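Local structure of putative peptidase (Chlamydophila abortus, 3CE2) at residues 13-18 with 22-27; 328-333 with 363-368; 342-347 with 433-438; 388-391 with 396-399. The protein is probably a zinc-dependent metallo-oligopeptidase of the M3B family that degrades a variety of small bioactive peptides. One frame throughout, in Å; residues are numbered along the deposited sequence.

Contact 1: residues 13-18 with 22-27; sequences RPRSEI and DCWDIT
The sulfur of Cys23 lies between Arg15 and Ile18, and this small cluster is the tightly packed part of the contact. Cys23 SG stands 3.7 Å above one face of the Arg15 guanidinium plane (CZ, NH1, NH2), offset toward its rim, while Cys23 CB approaches Arg15 NH2 at 3.6 Å. Cys23 SG also meets the branch methyl CG2 of Ile18 at 3.7 Å. A thiol suits this place: it is compact and polarisable enough to touch both a flat cation and a methyl. Arg15 reaches across because its chain first runs anti to the backbone N (chi1 -179°) and then bends at chi2 (67°), which carries the guanidinium over the second segment. Its charge is met elsewhere, NH1 forming a salt bridge with Asp363 and a hydrogen bond with Asn367. Trp24 NE1, 4.0 Å from Arg15 NH2, is likewise engaged, by Gln96.

Toward the connection between the segments the packing is looser: Ile18 CG2 is 4.2 Å from Asp22 CB, and the opposite charges of Arg13 and Asp22 stay apart, Arg13 NH2 5.4 Å from Asp22 OD2, too far for a salt bridge. Ser16 and Glu17, in the short 3-10 segment 15-17, are exposed to solvent, as is Thr27. No hydrogen bond spans the two segments, so their union rests on van der Waals packing and on shared neighbours. Trp24, buried, and Ile26, partly exposed, rest against helix 66-96 and strand 385-387, and backbone bonds from Arg13 and Asp22 reach the loop that follows strand 362-363.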
loop_
_atom_site.group_PDB
_atom_site.type_symbol
_atom_site.label_atom_id
_atom_site.label_comp_id
_atom_site.label_asym_id
_atom_site.label_seq_id
_atom_site.Cartn_x
_atom_site.Cartn_y
_atom_site.Cartn_z
ATOM N N ARG A 13 2.482 9.830 -30.236
ATOM C CA ARG A 13 1.311 10.571 -30.716
ATOM C C ARG A 13 0.670 11.450 -29.648
ATOM O O ARG A 13 0.785 11.189 -28.469
ATOM C CB ARG A 13 0.271 9.617 -31.312
ATOM C CG ARG A 13 0.234 9.615 -32.830
ATOM C CD ARG A 13 0.320 8.196 -33.383
ATOM N NE ARG A 13 0.026 7.191 -32.357
ATOM C CZ ARG A 13 -1.031 6.386 -32.369
ATOM N NH1 ARG A 13 -1.903 6.452 -33.370
ATOM N NH2 ARG A 13 -1.209 5.515 -31.380
ATOM N N PRO A 14 0.006 12.522 -30.067
ATOM C CA PRO A 14 -0.713 13.277 -29.054
ATOM C C PRO A 14 -2.064 12.636 -28.732
ATOM O O PRO A 14 -2.603 11.875 -29.545
ATOM C CB PRO A 14 -0.903 14.666 -29.693
ATOM C CG PRO A 14 -0.450 14.528 -31.166
ATOM C CD PRO A 14 -0.103 13.096 -31.419
ATOM N N ARG A 15 -2.609 12.964 -27.565
ATOM C CA ARG A 15 -3.872 12.383 -27.158
ATOM C C ARG A 15 -4.891 12.388 -28.300
ATOM O O ARG A 15 -5.529 11.379 -28.570
ATOM C CB ARG A 15 -4.460 13.105 -25.940
ATOM C CG ARG A 15 -5.775 12.499 -25.466
ATOM C CD ARG A 15 -5.529 11.099 -24.923
ATOM N NE ARG A 15 -6.719 10.455 -24.369
ATOM C CZ ARG A 15 -6.712 9.303 -23.684
ATOM N NH1 ARG A 15 -5.569 8.674 -23.419
ATOM N NH2 ARG A 15 -7.853 8.782 -23.240
ATOM N N SER A 16 -5.033 13.524 -28.974
ATOM C CA SER A 16 -6.160 13.730 -29.875
ATOM C C SER A 16 -6.116 12.854 -31.128
ATOM O O SER A 16 -7.110 12.736 -31.833
ATOM C CB SER A 16 -6.301 15.206 -30.236
ATOM O OG SER A 16 -5.235 15.611 -31.073
ATOM N N GLU A 17 -4.976 12.229 -31.392
ATOM C CA GLU A 17 -4.864 11.333 -32.536
ATOM C C GLU A 17 -4.997 9.864 -32.133
ATOM O O GLU A 17 -4.805 8.971 -32.952
ATOM C CB GLU A 17 -3.541 11.576 -33.283
ATOM C CG GLU A 17 -3.500 12.899 -34.099
ATOM C CD GLU A 17 -2.092 13.261 -34.636
ATOM O OE1 GLU A 17 -1.915 14.424 -35.104
ATOM O OE2 GLU A 17 -1.170 12.393 -34.598
ATOM N N ILE A 18 -5.317 9.610 -30.869
ATOM C CA ILE A 18 -5.400 8.239 -30.367
ATOM C C ILE A 18 -6.808 7.744 -30.626
ATOM O O ILE A 18 -7.778 8.457 -30.360
ATOM C CB ILE A 18 -5.063 8.146 -28.848
ATOM C CG1 ILE A 18 -3.675 8.734 -28.567
ATOM C CG2 ILE A 18 -5.086 6.696 -28.366
ATOM C CD1 ILE A 18 -2.547 7.963 -29.233
ATOM N N ASP A 22 -8.784 2.486 -27.929
ATOM C CA ASP A 22 -7.606 2.253 -27.133
ATOM C C ASP A 22 -7.725 2.957 -25.786
ATOM O O ASP A 22 -6.870 2.823 -24.918
ATOM C CB ASP A 22 -6.383 2.721 -27.908
ATOM C CG ASP A 22 -6.036 1.785 -29.049
ATOM O OD1 ASP A 22 -6.630 0.681 -29.109
ATOM O OD2 ASP A 22 -5.166 2.147 -29.872
ATOM N N CYS A 23 -8.821 3.675 -25.609
ATOM C CA CYS A 23 -8.991 4.519 -24.455
ATOM C C CYS A 23 -10.132 4.068 -23.581
ATOM O O CYS A 23 -11.037 3.375 -24.028
ATOM C CB CYS A 23 -9.248 5.958 -24.905
ATOM S SG CYS A 23 -8.065 6.456 -26.128
ATOM N N TRP A 24 -10.078 4.478 -22.328
ATOM C CA TRP A 24 -11.163 4.213 -21.462
ATOM C C TRP A 24 -12.319 5.091 -21.901
ATOM O O TRP A 24 -12.121 6.105 -22.586
ATOM C CB TRP A 24 -10.797 4.445 -19.994
ATOM C CG TRP A 24 -10.131 5.729 -19.678
ATOM C CD1 TRP A 24 -10.283 6.927 -20.317
ATOM C CD2 TRP A 24 -9.216 5.959 -18.603
ATOM N NE1 TRP A 24 -9.508 7.884 -19.715
ATOM C CE2 TRP A 24 -8.837 7.316 -18.663
ATOM C CE3 TRP A 24 -8.673 5.143 -17.599
ATOM C CZ2 TRP A 24 -7.939 7.881 -17.756
ATOM C CZ3 TRP A 24 -7.783 5.706 -16.694
ATOM C CH2 TRP A 24 -7.427 7.062 -16.779
ATOM N N ASP A 25 -13.524 4.655 -21.516
ATOM C CA ASP A 25 -14.770 5.341 -21.808
ATOM C C ASP A 25 -15.331 5.918 -20.523
ATOM O O ASP A 25 -15.918 5.205 -19.696
ATOM C CB ASP A 25 -15.777 4.382 -22.445
ATOM C CG ASP A 25 -17.176 5.001 -22.596
ATOM O OD1 ASP A 25 -17.339 6.230 -22.454
ATOM O OD2 ASP A 25 -18.126 4.244 -22.859
ATOM N N ILE A 26 -15.157 7.224 -20.380
ATOM C CA ILE A 26 -15.558 7.928 -19.187
ATOM C C ILE A 26 -16.892 8.637 -19.363
ATOM O O ILE A 26 -17.313 9.385 -18.490
ATOM C CB ILE A 26 -14.499 8.968 -18.825
ATOM C CG1 ILE A 26 -14.318 9.952 -19.994
ATOM C CG2 ILE A 26 -13.169 8.276 -18.471
ATOM C CD1 ILE A 26 -13.579 11.217 -19.612
ATOM N N THR A 27 -17.555 8.418 -20.491
ATOM C CA THR A 27 -18.863 9.035 -20.734
ATOM C C THR A 27 -19.952 8.601 -19.738
ATOM O O THR A 27 -20.778 9.424 -19.367
ATOM C CB THR A 27 -19.360 8.831 -22.194
ATOM O OG1 THR A 27 -19.288 7.444 -22.532
ATOM C CG2 THR A 27 -18.500 9.611 -23.183
#

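Contact 2: residues 328-333 with 363-368; sequences YTFQEA and DKYENL
Phe330 and Lys364 face each other with their CA atoms 8.1 Å apart, the first turn of helix 330-340 meeting an irregular loop without any hydrogen bond between the two. Side chains fill the interval. The aliphatic chain of Lys364 crosses the Phe330 ring at about a right angle, and Lys364 CD sits 3.5 Å from the centroid of the Phe330 ring, 5° off its normal: a CH-pi contact over the centre of the face. Lys364 CG lies toward CE1 and CZ and Lys364 CE toward CE2, over the same face. Lysine suits the place because its long methylene run can cover an aromatic ring while the ammonium goes on to Gln21 O; the cation-pi term from NZ is long and at most weak. The benzyl group swings toward the loop because CG is anti to the backbone N (chi1 -164°). Its ring also meets Tyr390 edge-to-face. Tyr365 adds its hydroxyl, OH lying 3.6 Å from Phe330 CB, and Lys364 CB packs over the centre of the Tyr365 ring.

Just ahead of Phe330, the N-cap residue Thr329 accepts through OG1 from Glu332 N at 2.9 Å, and Glu332 OE1 accepts from Thr329 N at 2.8 Å, approached from above the carboxylate plane. This reciprocal exchange between the N-cap residue and the third helical residue is a capping box, a standard cap of helix N termini.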
loop_
_atom_site.group_PDB
_atom_site.type_symbol
_atom_site.label_atom_id
_atom_site.label_comp_id
_atom_site.label_asym_id
_atom_site.label_seq_id
_atom_site.Cartn_x
_atom_site.Cartn_y
_atom_site.Cartn_z
ATOM N N TYR A 328 4.351 -9.204 -25.754
ATOM C CA TYR A 328 2.939 -9.557 -25.799
ATOM C C TYR A 328 2.128 -8.406 -26.362
ATOM O O TYR A 328 2.282 -7.266 -25.920
ATOM C CB TYR A 328 2.437 -9.865 -24.384
ATOM C CG TYR A 328 3.089 -11.075 -23.728
ATOM C CD1 TYR A 328 2.484 -12.333 -23.805
ATOM C CD2 TYR A 328 4.298 -10.969 -23.029
ATOM C CE1 TYR A 328 3.058 -13.454 -23.221
ATOM C CE2 TYR A 328 4.885 -12.096 -22.439
ATOM C CZ TYR A 328 4.249 -13.337 -22.543
ATOM O OH TYR A 328 4.780 -14.480 -21.976
ATOM N N THR A 329 1.261 -8.684 -27.329
ATOM C CA THR A 329 0.276 -7.678 -27.710
ATOM C C THR A 329 -0.691 -7.491 -26.544
ATOM O O THR A 329 -0.750 -8.320 -25.638
ATOM C CB THR A 329 -0.563 -8.083 -28.950
ATOM O OG1 THR A 329 -1.246 -9.317 -28.687
ATOM C CG2 THR A 329 0.304 -8.228 -30.174
ATOM N N PHE A 330 -1.467 -6.418 -26.567
ATOM C CA PHE A 330 -2.460 -6.271 -25.543
ATOM C C PHE A 330 -3.316 -7.536 -25.536
ATOM O O PHE A 330 -3.463 -8.200 -24.506
ATOM C CB PHE A 330 -3.316 -5.028 -25.748
ATOM C CG PHE A 330 -4.080 -4.650 -24.517
ATOM C CD1 PHE A 330 -3.438 -3.990 -23.465
ATOM C CD2 PHE A 330 -5.413 -5.019 -24.372
ATOM C CE1 PHE A 330 -4.116 -3.668 -22.318
ATOM C CE2 PHE A 330 -6.103 -4.699 -23.240
ATOM C CZ PHE A 330 -5.453 -4.020 -22.199
ATOM N N GLN A 331 -3.846 -7.881 -26.707
ATOM C CA GLN A 331 -4.639 -9.075 -26.869
ATOM C C GLN A 331 -3.978 -10.232 -26.174
ATOM O O GLN A 331 -4.609 -10.914 -25.365
ATOM C CB GLN A 331 -4.829 -9.416 -28.343
ATOM C CG GLN A 331 -6.005 -10.372 -28.586
ATOM C CD GLN A 331 -7.173 -10.113 -27.620
ATOM O OE1 GLN A 331 -7.730 -9.011 -27.570
ATOM N NE2 GLN A 331 -7.524 -11.125 -26.833
ATOM N N GLU A 332 -2.704 -10.456 -26.468
ATOM C CA GLU A 332 -2.023 -11.598 -25.878
ATOM C C GLU A 332 -1.924 -11.489 -24.378
ATOM O O GLU A 332 -2.003 -12.488 -23.685
ATOM C CB GLU A 332 -0.634 -11.778 -26.463
ATOM C CG GLU A 332 -0.593 -12.602 -27.727
ATOM C CD GLU A 332 0.533 -12.165 -28.659
ATOM O OE1 GLU A 332 1.365 -11.304 -28.256
ATOM O OE2 GLU A 332 0.573 -12.681 -29.802
ATOM N N ALA A 333 -1.743 -10.278 -23.869
ATOM C CA ALA A 333 -1.654 -10.095 -22.422
ATOM C C ALA A 333 -2.952 -10.581 -21.802
ATOM O O ALA A 333 -2.950 -11.387 -20.871
ATOM C CB ALA A 333 -1.391 -8.639 -22.068
ATOM N N ASP A 363 -7.452 2.599 -20.188
ATOM C CA ASP A 363 -6.674 3.408 -21.107
ATOM C C ASP A 363 -5.334 2.710 -21.375
ATOM O O ASP A 363 -4.429 2.751 -20.550
ATOM C CB ASP A 363 -6.460 4.795 -20.526
ATOM C CG ASP A 363 -6.427 5.855 -21.589
ATOM O OD1 ASP A 363 -7.479 6.113 -22.214
ATOM O OD2 ASP A 363 -5.343 6.424 -21.800
ATOM N N LYS A 364 -5.199 2.074 -22.529
ATOM C CA LYS A 364 -4.091 1.129 -22.751
ATOM C C LYS A 364 -2.646 1.617 -22.908
ATOM O O LYS A 364 -1.719 0.978 -22.399
ATOM C CB LYS A 364 -4.398 0.246 -23.963
ATOM C CG LYS A 364 -5.596 -0.641 -23.765
ATOM C CD LYS A 364 -5.840 -1.488 -24.984
ATOM C CE LYS A 364 -7.281 -1.845 -25.092
ATOM N NZ LYS A 364 -7.698 -1.541 -26.470
ATOM N N TYR A 365 -2.436 2.684 -23.677
ATOM C CA TYR A 365 -1.107 2.932 -24.246
ATOM C C TYR A 365 -0.543 4.307 -23.946
ATOM O O TYR A 365 -1.262 5.213 -23.550
ATOM C CB TYR A 365 -1.150 2.783 -25.764
ATOM C CG TYR A 365 -1.560 1.448 -26.314
ATOM C CD1 TYR A 365 -0.814 0.300 -26.062
ATOM C CD2 TYR A 365 -2.655 1.344 -27.166
ATOM C CE1 TYR A 365 -1.190 -0.950 -26.610
ATOM C CE2 TYR A 365 -3.039 0.110 -27.727
ATOM C CZ TYR A 365 -2.305 -1.027 -27.444
ATOM O OH TYR A 365 -2.706 -2.237 -27.979
ATOM N N GLU A 366 0.751 4.476 -24.194
ATOM C CA GLU A 366 1.387 5.773 -23.975
ATOM C C GLU A 366 0.863 6.756 -24.989
ATOM O O GLU A 366 0.623 6.388 -26.131
ATOM C CB GLU A 366 2.909 5.670 -24.115
ATOM C CG GLU A 366 3.621 5.335 -22.822
ATOM C CD GLU A 366 5.049 4.838 -23.034
ATOM O OE1 GLU A 366 5.445 4.620 -24.201
ATOM O OE2 GLU A 366 5.772 4.660 -22.029
ATOM N N ASN A 367 0.661 8.000 -24.574
ATOM C CA ASN A 367 0.589 9.083 -25.539
ATOM C C ASN A 367 1.275 10.310 -24.974
ATOM O O ASN A 367 1.606 10.358 -23.784
ATOM C CB ASN A 367 -0.845 9.377 -25.993
ATOM C CG ASN A 367 -1.763 9.801 -24.849
ATOM O OD1 ASN A 367 -2.663 9.049 -24.459
ATOM N ND2 ASN A 367 -1.550 11.001 -24.315
ATOM N N LEU A 368 1.495 11.301 -25.819
ATOM C CA LEU A 368 2.253 12.454 -25.402
ATOM C C LEU A 368 1.633 13.016 -24.130
ATOM O O LEU A 368 0.452 13.338 -24.112
ATOM C CB LEU A 368 2.261 13.516 -26.501
ATOM C CG LEU A 368 3.144 14.722 -26.167
ATOM C CD1 LEU A 368 4.630 14.419 -26.410
ATOM C CD2 LEU A 368 2.671 15.911 -26.961
#

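Contact 3: residues 342-347 with 433-438; sequences SPLGTE and STLNEM
Leu344 sends its two methyls to different partners on helix 431-447, CD1 to the amide of Asn436 and CD2 to Leu435. The two leucines run antiparallel alongside one another, and only their branch ends meet, Leu344 CD2 to Leu435 CD2 at 4.1 Å. Leu435 reaches forward with CG anti to its backbone N (chi1 -178°), whereas the Asn436 side chain meets Leu344 at a slant and brings OD1 to 3.5 Å from Leu344 CD1. That approach is simple packing of a methyl against an oxygen.

The position of Leu344 depends on the turn around it. A 3-10 turn, closed by Gly345 N to Ser342 O at 2.8 Å, carries Leu344 inward. Gly345 then takes a positive phi (96°), a backbone conformation that glycine adopts readily.

Leucine suits the buried, apolar side of this contact, which Leu439 and Phe548 extend. Asparagine suits the polar side, since its ND2 bonds to Ala401 O and Tyr348 OH. Those two bonds satisfy the buried nitrogen and fix the rotation of the amide, leaving its oxygen turned to Leu344. Ala401 precedes the zinc ligand His402, whose ND1 is hydrogen-bonded to Glu437 OE2. The chemistry implies an apolar anchor beside polar links to helix 394-416: Asn436 to its backbone, and Glu437 as a second-shell partner of His402, consistent with holding that helix in place.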
loop_
_atom_site.group_PDB
_atom_site.type_symbol
_atom_site.label_atom_id
_atom_site.label_comp_id
_atom_site.label_asym_id
_atom_site.label_seq_id
_atom_site.Cartn_x
_atom_site.Cartn_y
_atom_site.Cartn_z
ATOM N N SER A 342 -7.674 -18.240 -14.052
ATOM C CA SER A 342 -8.837 -19.152 -14.041
ATOM C C SER A 342 -9.209 -19.786 -12.679
ATOM O O SER A 342 -10.382 -20.034 -12.407
ATOM C CB SER A 342 -8.773 -20.223 -15.155
ATOM O OG SER A 342 -7.660 -21.088 -15.014
ATOM N N PRO A 343 -8.225 -20.058 -11.813
ATOM C CA PRO A 343 -8.676 -20.539 -10.505
ATOM C C PRO A 343 -9.559 -19.539 -9.746
ATOM O O PRO A 343 -10.136 -19.895 -8.722
ATOM C CB PRO A 343 -7.375 -20.780 -9.750
ATOM C CG PRO A 343 -6.363 -20.993 -10.820
ATOM C CD PRO A 343 -6.761 -20.042 -11.919
ATOM N N LEU A 344 -9.671 -18.302 -10.224
ATOM C CA LEU A 344 -10.563 -17.351 -9.573
ATOM C C LEU A 344 -11.980 -17.501 -10.097
ATOM O O LEU A 344 -12.905 -16.797 -9.666
ATOM C CB LEU A 344 -10.067 -15.929 -9.759
ATOM C CG LEU A 344 -8.715 -15.631 -9.116
ATOM C CD1 LEU A 344 -8.409 -14.172 -9.244
ATOM C CD2 LEU A 344 -8.711 -16.030 -7.668
ATOM N N GLY A 345 -12.156 -18.432 -11.025
ATOM C CA GLY A 345 -13.487 -18.749 -11.502
ATOM C C GLY A 345 -13.897 -18.051 -12.781
ATOM O O GLY A 345 -13.477 -16.927 -13.069
ATOM N N THR A 346 -14.737 -18.740 -13.546
ATOM C CA THR A 346 -15.276 -18.239 -14.801
ATOM C C THR A 346 -15.783 -16.811 -14.667
ATOM O O THR A 346 -15.524 -15.966 -15.524
ATOM C CB THR A 346 -16.438 -19.143 -15.281
ATOM O OG1 THR A 346 -15.923 -20.445 -15.529
ATOM C CG2 THR A 346 -17.049 -18.624 -16.559
ATOM N N GLU A 347 -16.508 -16.542 -13.591
ATOM C CA GLU A 347 -17.175 -15.261 -13.472
ATOM C C GLU A 347 -16.207 -14.112 -13.279
ATOM O O GLU A 347 -16.341 -13.097 -13.948
ATOM C CB GLU A 347 -18.207 -15.301 -12.356
ATOM C CG GLU A 347 -19.112 -16.516 -12.457
ATOM C CD GLU A 347 -20.541 -16.184 -12.084
ATOM O OE1 GLU A 347 -20.872 -14.977 -12.045
ATOM O OE2 GLU A 347 -21.331 -17.121 -11.831
ATOM N N SER A 433 -4.419 -7.259 -5.401
ATOM C CA SER A 433 -3.411 -7.048 -6.434
ATOM C C SER A 433 -2.272 -8.063 -6.319
ATOM O O SER A 433 -1.817 -8.629 -7.322
ATOM C CB SER A 433 -2.854 -5.638 -6.323
ATOM O OG SER A 433 -2.529 -5.363 -4.971
ATOM N N THR A 434 -1.827 -8.292 -5.083
ATOM C CA THR A 434 -0.707 -9.176 -4.822
ATOM C C THR A 434 -1.092 -10.604 -5.159
ATOM O O THR A 434 -0.338 -11.315 -5.833
ATOM C CB THR A 434 -0.242 -9.061 -3.357
ATOM O OG1 THR A 434 0.350 -7.770 -3.148
ATOM C CG2 THR A 434 0.784 -10.117 -3.036
ATOM N N LEU A 435 -2.277 -11.014 -4.718
ATOM C CA LEU A 435 -2.787 -12.340 -5.067
ATOM C C LEU A 435 -2.810 -12.546 -6.580
ATOM O O LEU A 435 -2.358 -13.576 -7.066
ATOM C CB LEU A 435 -4.170 -12.591 -4.464
ATOM C CG LEU A 435 -4.807 -13.971 -4.711
ATOM C CD1 LEU A 435 -5.681 -14.411 -3.538
ATOM C CD2 LEU A 435 -5.588 -14.040 -6.005
ATOM N N ASN A 436 -3.316 -11.580 -7.333
ATOM C CA ASN A 436 -3.239 -11.679 -8.796
ATOM C C ASN A 436 -1.809 -11.814 -9.344
ATOM O O ASN A 436 -1.566 -12.633 -10.216
ATOM C CB ASN A 436 -3.980 -10.525 -9.489
ATOM C CG ASN A 436 -5.476 -10.730 -9.513
ATOM O OD1 ASN A 436 -5.988 -11.690 -8.947
ATOM N ND2 ASN A 436 -6.193 -9.821 -10.153
ATOM N N GLU A 437 -0.864 -11.019 -8.847
ATOM C CA GLU A 437 0.515 -11.149 -9.304
ATOM C C GLU A 437 0.958 -12.568 -9.092
ATOM O O GLU A 437 1.505 -13.182 -9.988
ATOM C CB GLU A 437 1.454 -10.269 -8.509
ATOM C CG GLU A 437 1.611 -8.853 -9.025
ATOM C CD GLU A 437 2.217 -7.929 -7.967
ATOM O OE1 GLU A 437 3.422 -8.072 -7.662
ATOM O OE2 GLU A 437 1.477 -7.077 -7.426
ATOM N N MET A 438 0.733 -13.079 -7.883
ATOM C CA MET A 438 1.223 -14.399 -7.473
ATOM C C MET A 438 0.595 -15.532 -8.266
ATOM O O MET A 438 1.280 -16.428 -8.730
ATOM C CB MET A 438 1.016 -14.595 -5.970
ATOM C CG MET A 438 1.896 -13.663 -5.126
ATOM S SD MET A 438 3.639 -14.141 -5.198
ATOM C CE MET A 438 4.449 -12.565 -5.400
#

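Contact 4: residues 388-391 with 396-399; sequences LNYT and DVSV
Asp396 grips Thr391 with both carboxylate oxygens. Thr391 N donates to Asp396 OD1 (2.9 Å, N-H...O 161°), arriving from well above the carboxylate plane, while Thr391 OG1 donates to Asp396 OD2 at 2.5 Å on its syn lone pair. The threonine hydroxyl can do this because it lies between its own backbone N and carbonyl carbon (chi1 52°), on the same side as the N-H that the aspartate also takes; the methyl CG2 is turned elsewhere. The Asp396 carboxylate points back along the chain, where OD2 also accepts from Thr393 N. Asp396 thus binds the first turn of helix 394-416 to the loop leading into it. This helix carries the HExxH motif of zinc metallopeptidases, with the zinc ligands His402 and His406 further along; Glu430 is the third.

Tyr390 extends with CG anti to its backbone N (chi1 -174°), bringing CE1 obliquely to Asp396 CB at 3.5 Å, the ring and carboxylate planes being 52° apart. Val397 runs beside it, CG2 being 4.1 Å from Tyr390 OH. The hydroxyl itself is hydrogen-bonded to Tyr328 O.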
loop_
_atom_site.group_PDB
_atom_site.type_symbol
_atom_site.label_atom_id
_atom_site.label_comp_id
_atom_site.label_asym_id
_atom_site.label_seq_id
_atom_site.Cartn_x
_atom_site.Cartn_y
_atom_site.Cartn_z
ATOM N N LEU A 388 -3.097 2.448 -17.839
ATOM C CA LEU A 388 -1.903 1.695 -18.201
ATOM C C LEU A 388 -0.971 2.528 -19.107
ATOM O O LEU A 388 -1.387 3.533 -19.725
ATOM C CB LEU A 388 -2.328 0.430 -18.969
ATOM C CG LEU A 388 -2.345 -0.990 -18.381
ATOM C CD1 LEU A 388 -2.842 -1.044 -16.980
ATOM C CD2 LEU A 388 -3.164 -1.939 -19.250
ATOM N N ASN A 389 0.288 2.107 -19.191
ATOM C CA ASN A 389 1.206 2.587 -20.222
ATOM C C ASN A 389 1.806 1.366 -20.913
ATOM O O ASN A 389 3.006 1.088 -20.824
ATOM C CB ASN A 389 2.268 3.497 -19.613
ATOM C CG ASN A 389 1.774 4.929 -19.467
ATOM O OD1 ASN A 389 1.659 5.665 -20.458
ATOM N ND2 ASN A 389 1.449 5.327 -18.231
ATOM N N TYR A 390 0.933 0.612 -21.573
ATOM C CA TYR A 390 1.245 -0.758 -21.940
ATOM C C TYR A 390 2.369 -0.798 -22.955
ATOM O O TYR A 390 2.250 -0.193 -24.002
ATOM C CB TYR A 390 -0.002 -1.485 -22.469
ATOM C CG TYR A 390 0.307 -2.922 -22.704
ATOM C CD1 TYR A 390 0.369 -3.806 -21.638
ATOM C CD2 TYR A 390 0.629 -3.391 -23.980
ATOM C CE1 TYR A 390 0.717 -5.146 -21.834
ATOM C CE2 TYR A 390 0.970 -4.722 -24.189
ATOM C CZ TYR A 390 1.019 -5.599 -23.110
ATOM O OH TYR A 390 1.353 -6.932 -23.289
ATOM N N THR A 391 3.460 -1.501 -22.653
ATOM C CA THR A 391 4.614 -1.534 -23.581
ATOM C C THR A 391 4.926 -2.919 -24.162
ATOM O O THR A 391 5.669 -3.023 -25.131
ATOM C CB THR A 391 5.929 -0.871 -22.995
ATOM O OG1 THR A 391 6.254 -1.423 -21.707
ATOM C CG2 THR A 391 5.766 0.644 -22.864
ATOM N N ASP A 396 4.824 -5.612 -17.853
ATOM C CA ASP A 396 3.533 -5.048 -18.269
ATOM C C ASP A 396 2.354 -5.956 -17.931
ATOM O O ASP A 396 1.384 -5.533 -17.293
ATOM C CB ASP A 396 3.504 -4.792 -19.779
ATOM C CG ASP A 396 4.191 -3.500 -20.181
ATOM O OD1 ASP A 396 3.645 -2.417 -19.895
ATOM O OD2 ASP A 396 5.263 -3.575 -20.827
ATOM N N VAL A 397 2.429 -7.203 -18.384
ATOM C CA VAL A 397 1.361 -8.164 -18.153
ATOM C C VAL A 397 1.000 -8.230 -16.670
ATOM O O VAL A 397 -0.175 -8.182 -16.309
ATOM C CB VAL A 397 1.742 -9.555 -18.669
ATOM C CG1 VAL A 397 0.584 -10.511 -18.507
ATOM C CG2 VAL A 397 2.145 -9.469 -20.127
ATOM N N SER A 398 2.006 -8.296 -15.805
ATOM C CA SER A 398 1.734 -8.409 -14.381
ATOM C C SER A 398 1.133 -7.113 -13.792
ATOM O O SER A 398 0.413 -7.142 -12.784
ATOM C CB SER A 398 2.996 -8.813 -13.623
ATOM O OG SER A 398 3.649 -7.646 -13.194
ATOM N N VAL A 399 1.422 -5.985 -14.424
ATOM C CA VAL A 399 0.830 -4.721 -14.012
ATOM C C VAL A 399 -0.682 -4.745 -14.307
ATOM O O VAL A 399 -1.498 -4.272 -13.510
ATOM C CB VAL A 399 1.557 -3.515 -14.681
ATOM C CG1 VAL A 399 0.751 -2.248 -14.553
ATOM C CG2 VAL A 399 2.920 -3.320 -14.045
#

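How the contacts relate
From the N terminus, contact 1 closes first, a short loop ahead of helix 33-42, complete before the others open. Contact 2 opens at the start of helix 330-340 and contact 3 at the turn into helix 345-357; contact 2 closes after strand 362-363 and contact 3 only on helix 431-447, so these two cross. Contact 4, a short loop running into helix 394-416, falls within the long span of contact 3. Contacts 1 and 2 are joined by Arg13 O and Leu368 N, 2.7 Å apart, and contacts 2 and 4 by Lys364 O and Tyr390 N, 2.8 Å apart. Together they link the N-terminal segment, the small mixed sheet and helices 394-416 and 431-447 beside the zinc site.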